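Local coordinates for GTP pyrophosphokinase (Streptococcus pneumoniae, PDB 2BE3), which probably transfers pyrophosphate from ATP to GTP or GDP, making the alarmone (p)ppGpp, at residues I29-Q32 with Y33-N37; K50-E53 with S54-K58; E57-R61 with R62-Y66; P169-I172 with K173-L176. All coordinates share one frame; numbering follows the deposited sequence.

Contact 1 (I29-Q32 with Y33-N37); sequences IRKQ and YRKQN
The C-terminal turns of helix 6-35 end here in a Schellman motif, and Ile29 and Arg30 each meet the side chain one turn on. CG2 of Ile29 lies 3.7 Å from CE1 of Tyr33, coming in the ring plane at the edge. With CG anti to the carbonyl carbon (Tyr33 chi1 -86°), the ring runs alongside Ile29, and both side chains rest on Ile95 of helix 89-97 and on Ile133 of the second subunit. Arg30 and Arg34 also lie side by side, their guanidinium planes 19° apart. CD of Arg30 sits over one face of the Arg34 guanidinium, 3.7 Å from NH2 of Arg34. The like charges are close, NE of Arg30 being 3.9 Å from NH1 of Arg34, but NH1 of Arg30 is held by the carbonyl oxygen of Glu43. Four backbone bonds continue the helix, the first from Tyr33 N to Ile29 O. OE1 of Gln32 accepts a hydrogen bond from Ile133 N of the second subunit. Asn37, with positive phi (54°), is the C' residue: its N bonds to Arg34 O at 3.0 Å, while Lys38 N turns back to Tyr33 O, the pairing that defines a Schellman helix end.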
loop_
_atom_site.group_PDB
_atom_site.type_symbol
_atom_site.label_atom_id
_atom_site.label_comp_id
_atom_site.label_asym_id
_atom_site.label_seq_id
_atom_site.Cartn_x
_atom_site.Cartn_y
_atom_site.Cartn_z
ATOM N N ILE A 29 8.517 0.394 -7.173
ATOM C CA ILE A 29 9.064 0.580 -8.516
ATOM C C ILE A 29 10.581 0.506 -8.521
ATOM O O ILE A 29 11.147 -0.304 -9.240
ATOM C CB ILE A 29 8.605 1.926 -9.146
ATOM C CG1 ILE A 29 7.075 1.907 -9.397
ATOM C CG2 ILE A 29 9.426 2.262 -10.432
ATOM C CD1 ILE A 29 6.485 3.341 -9.449
ATOM N N ARG A 30 11.223 1.324 -7.683
ATOM C CA ARG A 30 12.651 1.316 -7.493
ATOM C C ARG A 30 13.151 -0.093 -7.186
ATOM O O ARG A 30 14.108 -0.574 -7.797
ATOM C CB ARG A 30 13.025 2.289 -6.365
ATOM C CG ARG A 30 14.485 2.312 -6.001
ATOM C CD ARG A 30 14.760 3.266 -4.837
ATOM N NE ARG A 30 14.175 2.719 -3.621
ATOM C CZ ARG A 30 13.772 3.434 -2.579
ATOM N NH1 ARG A 30 13.882 4.767 -2.575
ATOM N NH2 ARG A 30 13.233 2.798 -1.552
ATOM N N LYS A 31 12.486 -0.744 -6.239
ATOM C CA LYS A 31 12.819 -2.094 -5.836
ATOM C C LYS A 31 12.684 -3.092 -7.007
ATOM O O LYS A 31 13.492 -4.017 -7.114
ATOM C CB LYS A 31 11.926 -2.497 -4.645
ATOM C CG LYS A 31 12.120 -3.901 -4.068
ATOM C CD LYS A 31 13.215 -3.938 -2.958
ATOM C CE LYS A 31 14.606 -4.373 -3.523
ATOM N NZ LYS A 31 15.771 -4.031 -2.612
ATOM N N GLN A 32 11.685 -2.897 -7.876
ATOM C CA GLN A 32 11.459 -3.795 -9.024
ATOM C C GLN A 32 12.562 -3.746 -10.061
ATOM O O GLN A 32 13.049 -4.784 -10.498
ATOM C CB GLN A 32 10.115 -3.528 -9.695
ATOM C CG GLN A 32 8.996 -4.317 -9.040
ATOM C CD GLN A 32 7.603 -3.773 -9.329
ATOM O OE1 GLN A 32 7.406 -2.927 -10.204
ATOM N NE2 GLN A 32 6.626 -4.261 -8.583
ATOM N N TYR A 33 12.939 -2.538 -10.460
ATOM C CA TYR A 33 14.129 -2.318 -11.266
ATOM C C TYR A 33 15.361 -3.041 -10.702
ATOM O O TYR A 33 16.029 -3.772 -11.402
ATOM C CB TYR A 33 14.434 -0.829 -11.307
ATOM C CG TYR A 33 13.726 -0.058 -12.380
ATOM C CD1 TYR A 33 12.626 0.726 -12.068
ATOM C CD2 TYR A 33 14.190 -0.070 -13.709
ATOM C CE1 TYR A 33 11.959 1.478 -13.047
ATOM C CE2 TYR A 33 13.516 0.671 -14.720
ATOM C CZ TYR A 33 12.398 1.452 -14.371
ATOM O OH TYR A 33 11.725 2.218 -15.325
ATOM N N ARG A 34 15.633 -2.845 -9.424
ATOM C CA ARG A 34 16.821 -3.403 -8.814
ATOM C C ARG A 34 16.781 -4.940 -8.744
ATOM O O ARG A 34 17.809 -5.608 -8.907
ATOM C CB ARG A 34 17.066 -2.750 -7.449
ATOM C CG ARG A 34 17.420 -1.268 -7.541
ATOM C CD ARG A 34 17.588 -0.658 -6.161
ATOM N NE ARG A 34 17.965 0.751 -6.230
ATOM C CZ ARG A 34 18.031 1.569 -5.178
ATOM N NH1 ARG A 34 17.739 1.116 -3.959
ATOM N NH2 ARG A 34 18.383 2.858 -5.338
ATOM N N LYS A 35 15.584 -5.485 -8.529
ATOM C CA LYS A 35 15.364 -6.925 -8.477
ATOM C C LYS A 35 15.602 -7.557 -9.836
ATOM O O LYS A 35 15.975 -8.714 -9.921
ATOM C CB LYS A 35 13.938 -7.230 -8.039
ATOM C CG LYS A 35 13.809 -8.511 -7.215
ATOM C CD LYS A 35 12.435 -8.555 -6.520
ATOM C CE LYS A 35 12.106 -7.214 -5.819
ATOM N NZ LYS A 35 10.693 -6.725 -6.004
ATOM N N GLN A 36 15.379 -6.789 -10.895
ATOM C CA GLN A 36 15.635 -7.245 -12.252
ATOM C C GLN A 36 17.024 -6.876 -12.713
ATOM O O GLN A 36 17.277 -6.825 -13.904
ATOM C CB GLN A 36 14.647 -6.602 -13.185
ATOM C CG GLN A 36 13.292 -7.212 -13.114
ATOM C CD GLN A 36 12.327 -6.461 -13.978
ATOM O OE1 GLN A 36 12.629 -6.148 -15.134
ATOM N NE2 GLN A 36 11.161 -6.134 -13.421
ATOM N N ASN A 37 17.904 -6.600 -11.751
ATOM C CA ASN A 37 19.278 -6.160 -11.986
ATOM C C ASN A 37 19.435 -4.926 -12.888
ATOM O O ASN A 37 20.414 -4.786 -13.620
ATOM C CB ASN A 37 20.105 -7.338 -12.484
ATOM C CG ASN A 37 20.110 -8.487 -11.487
ATOM O OD1 ASN A 37 20.776 -8.409 -10.440
ATOM N ND2 ASN A 37 19.345 -9.552 -11.788
#

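Contact 2 (K50-E53 with S54-K58); sequences KPIE and SIKEK
Lys50 and Lys58 bring their side chains together at about a right angle beside the first turns of helix 52-62, which has Pro51 at its N-cap position. NZ of Lys50 lies 3.4 Å from CE of Lys58, and the two ammonium nitrogens are near neighbours because both make salt bridges to Asp75, Lys50 to OD2 and Lys58 to OD1. The carboxylate probably offsets their mutual repulsion. On its way there Lys50 is almost straight as far as CE and bends at chi4 (65°); its CB packs 3.8 Å from CG1 of Ile55. Ile55 also packs on Trp8 and Leu12 of helix 6-35. Ile52 and Lys56 run side by side one turn apart, CG2 of Ile52 touching CD of Lys56 at 3.6 Å. Glu53, in the conformer given, also runs alongside Lys56 and lays its carboxylate against the same methylene, though the second deposited conformer leaves this contact doubtful. NZ of Lys56 makes a weak hydrogen bond to OH of Tyr66. Pro51 O starts the backbone ladder by taking Ile55 N in the carbonyl plane at 2.9 Å, with a weaker bond from Ser54 N to the same oxygen.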
loop_
_atom_site.group_PDB
_atom_site.type_symbol
_atom_site.label_atom_id
_atom_site.label_comp_id
_atom_site.label_asym_id
_atom_site.label_seq_id
_atom_site.Cartn_x
_atom_site.Cartn_y
_atom_site.Cartn_z
ATOM N N LYS A 50 -0.721 17.413 3.666
ATOM C CA LYS A 50 -0.573 18.825 3.905
ATOM C C LYS A 50 -1.077 19.103 5.311
ATOM O O LYS A 50 -2.088 18.535 5.711
ATOM C CB LYS A 50 -1.417 19.537 2.891
ATOM C CG LYS A 50 -0.917 20.856 2.433
ATOM C CD LYS A 50 -1.848 21.315 1.355
ATOM C CE LYS A 50 -1.429 22.678 0.880
ATOM N NZ LYS A 50 -0.087 22.578 0.240
ATOM N N PRO A 51 -0.340 19.910 6.107
ATOM C CA PRO A 51 -0.866 20.264 7.420
ATOM C C PRO A 51 -2.109 21.124 7.305
ATOM O O PRO A 51 -2.211 21.935 6.387
ATOM C CB PRO A 51 0.254 21.106 8.032
ATOM C CG PRO A 51 1.426 20.887 7.195
ATOM C CD PRO A 51 0.994 20.491 5.862
ATOM N N ILE A 52 -3.030 20.945 8.249
ATOM C CA ILE A 52 -4.305 21.658 8.334
ATOM C C ILE A 52 -4.184 23.173 8.156
ATOM O O ILE A 52 -5.035 23.785 7.478
ATOM C CB ILE A 52 -5.027 21.354 9.692
ATOM C CG1 ILE A 52 -5.414 19.873 9.776
ATOM C CG2 ILE A 52 -6.258 22.233 9.899
ATOM C CD1 ILE A 52 -5.683 19.411 11.204
ATOM N N GLU A 53 -3.174 23.808 8.748
ATOM C CA GLU A 53 -3.065 25.271 8.601
ATOM C C GLU A 53 -2.530 25.696 7.214
ATOM O O GLU A 53 -2.792 26.820 6.764
ATOM C CB GLU A 53 -2.300 25.950 9.763
ATOM C CG GLU A 53 -2.914 25.794 11.192
ATOM C CD GLU A 53 -4.322 26.398 11.384
ATOM O OE1 GLU A 53 -4.699 27.384 10.699
ATOM O OE2 GLU A 53 -5.061 25.876 12.250
ATOM N N SER A 54 -1.794 24.815 6.542
ATOM C CA SER A 54 -1.459 25.040 5.150
ATOM C C SER A 54 -2.681 24.824 4.252
ATOM O O SER A 54 -2.854 25.564 3.297
ATOM C CB SER A 54 -0.354 24.109 4.699
ATOM O OG SER A 54 0.866 24.494 5.263
ATOM N N ILE A 55 -3.510 23.824 4.581
ATOM C CA ILE A 55 -4.759 23.595 3.870
ATOM C C ILE A 55 -5.645 24.825 4.004
ATOM O O ILE A 55 -6.151 25.314 2.991
ATOM C CB ILE A 55 -5.536 22.328 4.347
ATOM C CG1 ILE A 55 -4.725 21.053 4.082
ATOM C CG2 ILE A 55 -6.925 22.274 3.671
ATOM C CD1 ILE A 55 -5.283 19.832 4.761
ATOM N N LYS A 56 -5.791 25.342 5.233
ATOM C CA LYS A 56 -6.626 26.532 5.487
ATOM C C LYS A 56 -6.132 27.774 4.775
ATOM O O LYS A 56 -6.930 28.548 4.278
ATOM C CB LYS A 56 -6.790 26.808 6.966
ATOM C CG LYS A 56 -7.751 25.882 7.619
ATOM C CD LYS A 56 -7.280 25.560 9.025
ATOM C CE LYS A 56 -8.077 26.319 10.075
ATOM N NZ LYS A 56 -9.471 25.798 10.175
ATOM N N GLU A 57 -4.822 27.925 4.698
ATOM C CA GLU A 57 -4.209 29.028 3.998
ATOM C C GLU A 57 -4.543 28.951 2.533
ATOM O O GLU A 57 -4.981 29.925 1.943
ATOM C CB GLU A 57 -2.679 29.002 4.172
ATOM C CG GLU A 57 -1.959 29.964 3.223
ATOM C CD GLU A 57 -0.479 29.649 2.993
ATOM O OE1 GLU A 57 -0.034 28.483 3.200
ATOM O OE2 GLU A 57 0.256 30.591 2.594
ATOM N N LYS A 58 -4.330 27.791 1.943
ATOM C CA LYS A 58 -4.548 27.608 0.524
ATOM C C LYS A 58 -6.057 27.818 0.156
ATOM O O LYS A 58 -6.396 28.401 -0.871
ATOM C CB LYS A 58 -3.970 26.251 0.114
ATOM C CG LYS A 58 -3.440 26.194 -1.314
ATOM C CD LYS A 58 -1.940 26.533 -1.446
ATOM C CE LYS A 58 -1.062 25.250 -1.541
ATOM N NZ LYS A 58 -1.503 24.229 -2.614
#

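Contact 3 (E57-R61 with R62-Y66); sequences EKMAR and RGITY
One face of the Tyr66 ring carries the methyl of selenomethionine Met59: CE sits 3.7 Å from the ring centroid, 19° off the normal, in a CH-pi contact. The selenium follows obliquely, SE of Met59 being 4.5 Å from the same Tyr66 centroid, a Met-aromatic contact in which SE comes nearest to CE1 of Tyr66. A bend at chi3 of Met59 (67°) turns the methyl over the ring; the two side chains cross at about a right angle. The Arg61 guanidinium has CG of Glu57 at its edge, in plane, and NE of Arg61 makes a long salt bridge of 3.4 Å to OE2 of Glu57. CG of Met59 packs on CG2 of Ile64 at 4.1 Å, and both residues lean on Leu69 of helix 69-72. This is the C-terminal end of helix 52-62. Met59 O takes two N-H groups, Ile64 N at 3.1 Å on a lone pair in the carbonyl plane and Gly63 N more weakly; Gly63, with phi 87°, is where the chain leaves the helix. Met59 O, with a weak bond from Arg62 N to Lys58 O, thus ties the departing loop by polar bonds, while the Met59 methyl holds Tyr66 probably by dispersion.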
loop_
_atom_site.group_PDB
_atom_site.type_symbol
_atom_site.label_atom_id
_atom_site.label_comp_id
_atom_site.label_asym_id
_atom_site.label_seq_id
_atom_site.Cartn_x
_atom_site.Cartn_y
_atom_site.Cartn_z
ATOM N N GLU A 57 -4.822 27.925 4.698
ATOM C CA GLU A 57 -4.209 29.028 3.998
ATOM C C GLU A 57 -4.543 28.951 2.533
ATOM O O GLU A 57 -4.981 29.925 1.943
ATOM C CB GLU A 57 -2.679 29.002 4.172
ATOM C CG GLU A 57 -1.959 29.964 3.223
ATOM C CD GLU A 57 -0.479 29.649 2.993
ATOM O OE1 GLU A 57 -0.034 28.483 3.200
ATOM O OE2 GLU A 57 0.256 30.591 2.594
ATOM N N LYS A 58 -4.330 27.791 1.943
ATOM C CA LYS A 58 -4.548 27.608 0.524
ATOM C C LYS A 58 -6.057 27.818 0.156
ATOM O O LYS A 58 -6.396 28.401 -0.871
ATOM C CB LYS A 58 -3.970 26.251 0.114
ATOM C CG LYS A 58 -3.440 26.194 -1.314
ATOM C CD LYS A 58 -1.940 26.533 -1.446
ATOM C CE LYS A 58 -1.062 25.250 -1.541
ATOM N NZ LYS A 58 -1.503 24.229 -2.614
HETATM N N MSE A 59 -6.953 27.425 1.051
HETATM C CA MSE A 59 -8.369 27.712 0.904
HETATM C C MSE A 59 -8.678 29.187 0.903
HETATM O O MSE A 59 -9.504 29.655 0.094
HETATM C CB MSE A 59 -9.170 27.081 2.018
HETATM C CG MSE A 59 -9.222 25.574 1.952
HETATM SE SE MSE A 59 -10.132 24.878 3.559
HETATM C CE MSE A 59 -11.936 25.608 3.158
ATOM N N ALA A 60 -8.072 29.925 1.828
ATOM C CA ALA A 60 -8.273 31.378 1.849
ATOM C C ALA A 60 -7.734 32.047 0.572
ATOM O O ALA A 60 -8.384 32.884 -0.005
ATOM C CB ALA A 60 -7.667 32.003 3.117
ATOM N N ARG A 61 -6.581 31.612 0.099
ATOM C CA ARG A 61 -5.904 32.255 -1.005
ATOM C C ARG A 61 -6.354 31.829 -2.395
ATOM O O ARG A 61 -5.995 32.490 -3.374
ATOM C CB ARG A 61 -4.402 32.018 -0.859
ATOM C CG ARG A 61 -3.879 32.597 0.422
ATOM C CD ARG A 61 -2.428 32.452 0.515
ATOM N NE ARG A 61 -1.950 33.014 1.781
ATOM C CZ ARG A 61 -1.706 34.298 1.981
ATOM N NH1 ARG A 61 -1.880 35.162 0.998
ATOM N NH2 ARG A 61 -1.286 34.701 3.164
ATOM N N ARG A 62 -7.122 30.739 -2.496
ATOM C CA ARG A 62 -7.623 30.251 -3.796
ATOM C C ARG A 62 -9.132 30.388 -3.924
ATOM O O ARG A 62 -9.677 30.299 -5.038
ATOM C CB ARG A 62 -7.254 28.783 -4.021
ATOM C CG ARG A 62 -5.774 28.488 -4.074
ATOM C CD ARG A 62 -5.272 28.756 -5.452
ATOM N NE ARG A 62 -3.952 29.397 -5.459
ATOM C CZ ARG A 62 -3.410 29.957 -6.542
ATOM N NH1 ARG A 62 -4.078 29.965 -7.707
ATOM N NH2 ARG A 62 -2.211 30.509 -6.473
ATOM N N GLY A 63 -9.799 30.584 -2.786
ATOM C CA GLY A 63 -11.247 30.759 -2.736
ATOM C C GLY A 63 -11.970 29.434 -2.650
ATOM O O GLY A 63 -13.067 29.279 -3.138
ATOM N N ILE A 64 -11.320 28.455 -2.046
ATOM C CA ILE A 64 -11.870 27.121 -1.872
ATOM C C ILE A 64 -12.656 27.078 -0.554
ATOM O O ILE A 64 -12.150 27.509 0.482
ATOM C CB ILE A 64 -10.712 26.119 -1.876
ATOM C CG1 ILE A 64 -9.984 26.235 -3.215
ATOM C CG2 ILE A 64 -11.177 24.698 -1.540
ATOM C CD1 ILE A 64 -8.633 25.559 -3.223
ATOM N N THR A 65 -13.885 26.578 -0.610
ATOM C CA THR A 65 -14.704 26.283 0.572
ATOM C C THR A 65 -14.565 24.832 1.018
ATOM O O THR A 65 -13.940 24.032 0.335
ATOM C CB THR A 65 -16.192 26.490 0.254
ATOM O OG1 THR A 65 -16.478 25.887 -1.013
ATOM C CG2 THR A 65 -16.512 27.966 0.189
ATOM N N TYR A 66 -15.143 24.498 2.171
ATOM C CA TYR A 66 -15.100 23.131 2.689
ATOM C C TYR A 66 -15.772 22.144 1.761
ATOM O O TYR A 66 -15.280 21.031 1.588
ATOM C CB TYR A 66 -15.665 23.035 4.109
ATOM C CG TYR A 66 -14.673 23.555 5.127
ATOM C CD1 TYR A 66 -13.372 23.049 5.182
ATOM C CD2 TYR A 66 -15.017 24.575 5.997
ATOM C CE1 TYR A 66 -12.442 23.539 6.082
ATOM C CE2 TYR A 66 -14.107 25.076 6.901
ATOM C CZ TYR A 66 -12.822 24.554 6.944
ATOM O OH TYR A 66 -11.932 25.058 7.866
#

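Contact 4 (P169-I172 with K173-L176); sequences PDEI and KKRL
Residues 169-176 form the first two turns of helix 170-191, with Pro169 at the N-cap position. Its carbonyl oxygen opens the ladder: Lys173 N binds Pro169 O at 2.9 Å. Lys174 N to Asp170 O follows at 3.0 Å, Arg175 N to Glu171 O is weak, and Leu176 N to Ile172 O tightens again to 2.8 Å. Glu171 carries the polar side-chain contact. Its CG stands anti to the backbone N, and a bend at chi2 (67°) directs the carboxylate along the helix to the following turn. There OE2 of Glu171 meets NH2 of Arg175 in a salt bridge; the modelled separation is very short, so its exact length is doubtful. The carboxylate and guanidinium planes stand 85° apart, and one N-H alone points at the acid, with a bent approach. The other oxygen, OE1 of Glu171, lies 3.6 Å from CD of Lys174, which runs alongside, while NZ of Lys174 stays 4.4 Å from OE1 of Glu171. On another side of the helix CG2 of Ile172 and CD1 of Leu176 are 4.4 Å apart; Ile172 packs on Tyr164 and Leu176 on Leu160, both of helix 148-164. Glu171 thus has two basic side chains, Lys174 and Arg175, nearby, and their positive charges would be expected to favour its charged form, while the apolar side joins the two helices.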
loop_
_atom_site.group_PDB
_atom_site.type_symbol
_atom_site.label_atom_id
_atom_site.label_comp_id
_atom_site.label_asym_id
_atom_site.label_seq_id
_atom_site.Cartn_x
_atom_site.Cartn_y
_atom_site.Cartn_z
ATOM N N PRO A 169 14.797 39.735 0.603
ATOM C CA PRO A 169 15.890 40.709 0.603
ATOM C C PRO A 169 16.802 40.526 -0.628
ATOM O O PRO A 169 17.020 39.395 -1.098
ATOM C CB PRO A 169 16.637 40.388 1.891
ATOM C CG PRO A 169 15.575 39.834 2.788
ATOM C CD PRO A 169 14.676 39.030 1.886
ATOM N N ASP A 170 17.273 41.649 -1.165
ATOM C CA ASP A 170 18.161 41.694 -2.338
ATOM C C ASP A 170 19.258 40.650 -2.306
ATOM O O ASP A 170 19.572 40.037 -3.334
ATOM C CB ASP A 170 18.844 43.065 -2.443
ATOM C CG ASP A 170 18.024 44.074 -3.219
ATOM O OD1 ASP A 170 17.260 43.689 -4.141
ATOM O OD2 ASP A 170 18.165 45.276 -2.905
ATOM N N GLU A 171 19.850 40.470 -1.133
ATOM C CA GLU A 171 20.915 39.515 -0.994
ATOM C C GLU A 171 20.450 38.070 -1.154
ATOM O O GLU A 171 21.172 37.246 -1.723
ATOM C CB GLU A 171 21.632 39.673 0.349
ATOM C CG GLU A 171 22.728 38.628 0.538
ATOM C CD GLU A 171 23.921 38.803 -0.440
ATOM O OE1 GLU A 171 23.834 39.630 -1.398
ATOM O OE2 GLU A 171 24.952 38.112 -0.234
ATOM N N ILE A 172 19.277 37.769 -0.610
ATOM C CA ILE A 172 18.736 36.431 -0.652
ATOM C C ILE A 172 18.273 36.081 -2.079
ATOM O O ILE A 172 18.609 35.009 -2.596
ATOM C CB ILE A 172 17.647 36.250 0.425
ATOM C CG1 ILE A 172 18.338 35.985 1.772
ATOM C CG2 ILE A 172 16.706 35.119 0.065
ATOM C CD1 ILE A 172 17.542 36.369 2.996
ATOM N N LYS A 173 17.560 37.011 -2.715
ATOM C CA LYS A 173 17.180 36.897 -4.113
ATOM C C LYS A 173 18.378 36.697 -5.074
ATOM O O LYS A 173 18.331 35.834 -5.953
ATOM C CB LYS A 173 16.344 38.115 -4.515
ATOM C CG LYS A 173 15.631 37.973 -5.851
ATOM C CD LYS A 173 14.553 36.864 -5.820
ATOM C CE LYS A 173 13.790 36.729 -7.154
ATOM N NZ LYS A 173 14.268 35.544 -7.944
ATOM N N LYS A 174 19.443 37.479 -4.907
ATOM C CA LYS A 174 20.629 37.333 -5.748
ATOM C C LYS A 174 21.118 35.893 -5.651
ATOM O O LYS A 174 21.491 35.280 -6.657
ATOM C CB LYS A 174 21.755 38.325 -5.353
ATOM C CG LYS A 174 23.216 37.852 -5.708
ATOM C CD LYS A 174 24.321 38.488 -4.820
ATOM C CE LYS A 174 25.722 38.036 -5.260
ATOM N NZ LYS A 174 26.847 38.630 -4.458
ATOM N N ARG A 175 21.082 35.361 -4.436
ATOM C CA ARG A 175 21.550 34.023 -4.162
ATOM C C ARG A 175 20.596 32.952 -4.703
ATOM O O ARG A 175 21.033 31.962 -5.283
ATOM C CB ARG A 175 21.762 33.865 -2.659
ATOM C CG ARG A 175 22.972 33.055 -2.337
ATOM C CD ARG A 175 24.210 33.751 -2.809
ATOM N NE ARG A 175 24.676 34.731 -1.837
ATOM C CZ ARG A 175 25.921 35.209 -1.791
ATOM N NH1 ARG A 175 26.834 34.805 -2.674
ATOM N NH2 ARG A 175 26.250 36.088 -0.855
ATOM N N LEU A 176 19.296 33.163 -4.525
ATOM C CA LEU A 176 18.288 32.316 -5.147
ATOM C C LEU A 176 18.463 32.213 -6.664
ATOM O O LEU A 176 18.332 31.143 -7.241
ATOM C CB LEU A 176 16.875 32.780 -4.786
ATOM C CG LEU A 176 16.392 32.400 -3.374
ATOM C CD1 LEU A 176 14.922 32.787 -3.147
ATOM C CD2 LEU A 176 16.610 30.913 -3.092
#

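How the contacts relate
All four contacts follow helical turns. Contact 2 is partly buried; contacts 1, 3 and 4 lie at the surface. Contacts 2 and 3 share Glu57, Lys58 and helix 52-62, one at its start and the other at its end, with centres about 9 Å apart; a weak contact of Lys56 with Tyr66 joins them. Contact 1 closes helix 6-35 on the opposite side of the chain's centre and alone touches the second subunit. Contact 4 opens helix 170-191. Helix starts in contacts 2 and 4 have an N-cap proline; the ends in contacts 1 and 3 turn through positive phi. Chemistry differs too: lysines sharing Asp75 in contact 2, adjacent arginines in 1, a methyl on a ring in 3, an acid-base pair in 4.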